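Local coordinates for protein aldehyde dehydrogenase (Burkholderia vietnamiensis, PDB 5KF0) that probably oxidises aldehydes to carboxylic acids with a nicotinamide cofactor, as aldehyde dehydrogenases do, and binds NADPH, at residues Ala99-Pro102 / Gly108-Thr111; Leu274-Asp279 / Ile441-Ser446. All blocks are in the same frame, centred on the assembly; numbering follows the deposited sequence.

Interaction 1 (Ala99-Pro102 / Gly108-Thr111); sequences AGKP and GEVT
Lys101 reaches from the turn between two helices to Glu109, on the second turn of the helix that follows, and the two buried side chains close a salt bridge. Along the lysine, CB and CG only span the distance, for the CA atoms of Lys101 and Glu109 lie 9.8 Å apart. CG stands anti to the backbone N (chi1 -179°), and the chain runs extended past CD, 3.8 Å from Glu109 OE1, to CE, 3.7 Å from the same atom. The bend at chi4 (147°) then turns NZ onto that oxygen, to which it hydrogen-bonds at 2.8 Å. The ammonium comes to OE1 on its anti side, 27° out of the carboxylate plane, while the two side chains cross at about a right angle. NZ also passes 3.9 Å from Glu109 CB. Gln288 OE1 and Tyr287 OH also hydrogen-bond to NZ, so the buried charge is well satisfied. The other carboxylate oxygen, OE2, accepts from the backbone N of Asn166 and, weakly, from that of Leu165. Glu109 thus ties the lysine to the start of another helix. Gly100, with positive phi, follows helix 88-99, and Pro102 sits at the N-cap position of helix 103-123. Glu109 rests on Leu95 of the former and on Pro164 of helix 164-178; Phe163 touches both charged side chains, and the Glu109 side chain lies about 9 Å from the bound NADPH.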
# COMPACT_ATOMS: atom_id res chain seq x y z
N ALA A 99 14.51 16.85 34.26
CA ALA A 99 15.33 15.73 33.81
C ALA A 99 16.82 16.02 33.92
O ALA A 99 17.63 15.12 33.68
CB ALA A 99 14.99 15.35 32.37
N GLY A 100 17.20 17.24 34.30
CA GLY A 100 18.61 17.61 34.30
C GLY A 100 19.22 17.56 32.92
O GLY A 100 20.44 17.36 32.79
N LYS A 101 18.42 17.76 31.88
CA LYS A 101 18.86 17.59 30.50
C LYS A 101 19.46 18.89 29.97
O LYS A 101 18.83 19.95 30.07
CB LYS A 101 17.67 17.16 29.63
CG LYS A 101 17.99 16.91 28.16
CD LYS A 101 16.76 16.27 27.47
CE LYS A 101 17.04 15.90 26.01
NZ LYS A 101 16.26 14.66 25.64
N PRO A 102 20.68 18.85 29.43
CA PRO A 102 21.30 20.08 28.91
C PRO A 102 20.35 20.88 28.04
O PRO A 102 19.61 20.34 27.22
CB PRO A 102 22.49 19.54 28.10
CG PRO A 102 22.89 18.31 28.89
CD PRO A 102 21.58 17.69 29.32
N GLY A 108 16.10 20.59 21.73
CA GLY A 108 15.99 19.60 20.68
C GLY A 108 14.83 18.64 20.89
O GLY A 108 14.18 18.23 19.92
N GLU A 109 14.57 18.26 22.14
CA GLU A 109 13.46 17.35 22.38
C GLU A 109 12.12 18.04 22.19
O GLU A 109 11.16 17.41 21.73
CB GLU A 109 13.53 16.73 23.78
CG GLU A 109 12.38 15.74 24.01
CD GLU A 109 12.41 14.99 25.32
OE1 GLU A 109 13.45 14.97 26.00
OE2 GLU A 109 11.36 14.40 25.66
N VAL A 110 12.02 19.33 22.54
CA VAL A 110 10.77 20.04 22.27
C VAL A 110 10.51 20.13 20.77
O VAL A 110 9.38 19.99 20.31
CB VAL A 110 10.78 21.43 22.94
CG1 VAL A 110 9.46 22.17 22.69
CG2 VAL A 110 11.01 21.29 24.45
N THR A 111 11.57 20.33 19.98
CA THR A 111 11.40 20.28 18.53
C THR A 111 10.86 18.93 18.08
O THR A 111 9.98 18.85 17.22
CB THR A 111 12.72 20.60 17.83
OG1 THR A 111 13.14 21.92 18.18
CG2 THR A 111 12.59 20.49 16.31

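Interaction 2 (Leu274-Asp279 / Ile441-Ser446); sequences LDYVVD and INDVPS
The carbonyl of Asn442, just past the end of strand 438-441, accepts a bond from the hydroxyl of Tyr276, on the first turn of its helix. OH donates to Asn442 O over 2.7 Å, in the carbonyl plane and at a C=O...donor angle of 155°. The acceptor also lies in the plane of the ring, at its edge, with Tyr276 CE1 3.7 Å away from Asn442 O. Chi1 of 162° sets CG anti to the backbone N and sends the ring out from the helix to the loop. Beside this bond, the Asn442 amide, turned 57° from the ring plane, brings OD1 to 4.0 Å from Tyr276 CE1. Asp443 OD2 stands 3.9 Å from Tyr276 OH, a contact rather than a bond.

A second shell positions the Asn442 amide and the Asp443 carboxylate. Asn442, in a left-handed backbone conformation, takes a bond from Gln273 NE2 on OD1. Asp443 OD2 forms a salt bridge with Arg280 and accepts a weak bond from Val444 N, while its OD1 bonds Tyr143 OH of the second subunit. That neighbour also supplies Arg483, whose NH1 bonds Tyr276 OH and whose backbone O takes Asn442 ND2, and Arg485, which makes a cation-pi contact with Tyr276.

The phenol is therefore both donor and acceptor: its proton goes to a carbonyl of its own chain and its oxygen receives a guanidinium N-H from the next. The positive charge of Arg483 would probably polarise the O-H and strengthen the bond to Asn442 O, so the loop and the neighbouring subunit meet at the same hydroxyl.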
# COMPACT_ATOMS: atom_id res chain seq x y z
N LEU A 274 37.12 9.99 9.46
CA LEU A 274 37.23 9.64 10.87
C LEU A 274 36.76 10.77 11.78
O LEU A 274 36.18 10.51 12.84
CB LEU A 274 38.67 9.25 11.22
CG LEU A 274 39.01 7.78 10.97
CD1 LEU A 274 40.43 7.48 11.45
CD2 LEU A 274 38.00 6.85 11.63
N ASP A 275 37.00 12.03 11.41
CA ASP A 275 36.53 13.12 12.27
C ASP A 275 35.01 13.14 12.35
O ASP A 275 34.45 13.38 13.43
CB ASP A 275 37.05 14.47 11.77
CG ASP A 275 38.54 14.67 12.05
OD1 ASP A 275 39.08 13.99 12.94
OD2 ASP A 275 39.16 15.50 11.36
N TYR A 276 34.33 12.88 11.23
CA TYR A 276 32.87 12.77 11.26
C TYR A 276 32.44 11.61 12.13
O TYR A 276 31.53 11.74 12.97
CB TYR A 276 32.32 12.59 9.84
CG TYR A 276 30.91 12.04 9.82
CD1 TYR A 276 30.65 10.71 9.48
CD2 TYR A 276 29.83 12.85 10.17
CE1 TYR A 276 29.35 10.21 9.49
CE2 TYR A 276 28.53 12.36 10.17
CZ TYR A 276 28.30 11.04 9.83
OH TYR A 276 27.01 10.56 9.86
N VAL A 277 33.07 10.45 11.95
CA VAL A 277 32.72 9.26 12.72
C VAL A 277 32.89 9.52 14.21
O VAL A 277 32.00 9.25 15.02
CB VAL A 277 33.58 8.06 12.26
CG1 VAL A 277 33.36 6.85 13.17
CG2 VAL A 277 33.23 7.72 10.78
N VAL A 278 34.05 10.06 14.59
CA VAL A 278 34.34 10.35 15.99
C VAL A 278 33.33 11.33 16.56
O VAL A 278 32.87 11.17 17.70
CB VAL A 278 35.79 10.86 16.12
CG1 VAL A 278 36.01 11.56 17.46
CG2 VAL A 278 36.76 9.70 15.94
N ASP A 279 32.94 12.35 15.79
CA ASP A 279 31.94 13.30 16.28
C ASP A 279 30.61 12.61 16.56
O ASP A 279 29.98 12.86 17.59
CB ASP A 279 31.77 14.44 15.28
CG ASP A 279 30.84 15.52 15.80
OD1 ASP A 279 31.21 16.22 16.77
OD2 ASP A 279 29.73 15.68 15.24
N ILE A 441 22.98 3.01 8.84
CA ILE A 441 24.18 2.98 7.99
C ILE A 441 24.72 4.40 7.87
O ILE A 441 24.00 5.31 7.44
CB ILE A 441 23.89 2.39 6.60
CG1 ILE A 441 23.33 0.96 6.71
CG2 ILE A 441 25.16 2.42 5.73
CD1 ILE A 441 24.30 -0.03 7.36
N ASN A 442 25.99 4.57 8.23
CA ASN A 442 26.72 5.84 8.15
C ASN A 442 26.26 6.84 9.21
O ASN A 442 26.44 8.05 9.05
CB ASN A 442 26.63 6.45 6.74
CG ASN A 442 27.79 7.37 6.43
OD1 ASN A 442 28.90 7.18 6.96
ND2 ASN A 442 27.56 8.37 5.59
N ASP A 443 25.67 6.35 10.30
CA ASP A 443 25.46 7.14 11.52
C ASP A 443 25.37 6.17 12.69
O ASP A 443 25.33 4.94 12.50
CB ASP A 443 24.22 8.04 11.42
CG ASP A 443 24.23 9.19 12.43
OD1 ASP A 443 23.22 9.91 12.51
OD2 ASP A 443 25.23 9.36 13.16
N VAL A 444 25.33 6.72 13.90
CA VAL A 444 25.27 5.91 15.12
C VAL A 444 23.89 5.30 15.29
O VAL A 444 22.90 5.77 14.69
CB VAL A 444 25.64 6.74 16.36
CG1 VAL A 444 27.16 6.95 16.43
CG2 VAL A 444 24.89 8.08 16.36
N PRO A 445 23.76 4.24 16.10
CA PRO A 445 22.43 3.71 16.42
C PRO A 445 21.54 4.72 17.12
O PRO A 445 20.32 4.49 17.21
CB PRO A 445 22.73 2.52 17.35
CG PRO A 445 24.09 2.86 17.95
CD PRO A 445 24.82 3.47 16.78
N SER A 446 22.10 5.81 17.62
CA SER A 446 21.36 6.80 18.40
C SER A 446 20.43 7.66 17.56
O SER A 446 19.73 8.50 18.14
CB SER A 446 22.37 7.67 19.17
OG SER A 446 23.35 6.83 19.77

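Along the chain the two contacts come in series: interaction 1 joins the loop after helix 88-99 to helix 103-123, and interaction 2 later joins helix 274-286 to the loop after strand 438-441. Their centres are 22 Å apart and their nearest atoms about 10 Å, so they do not touch. Interaction 1 is buried among helices of one chain, with its glutamate about 9 Å from the cofactor. Interaction 2 lies farther from the chain centre, beside the sheet containing strands 263-266, 416-420 and 438-441, which a neighbouring subunit extends. Interaction 1 thus belongs to the helical interior near the NADPH site, and interaction 2 to the subunit interface of the tetramer.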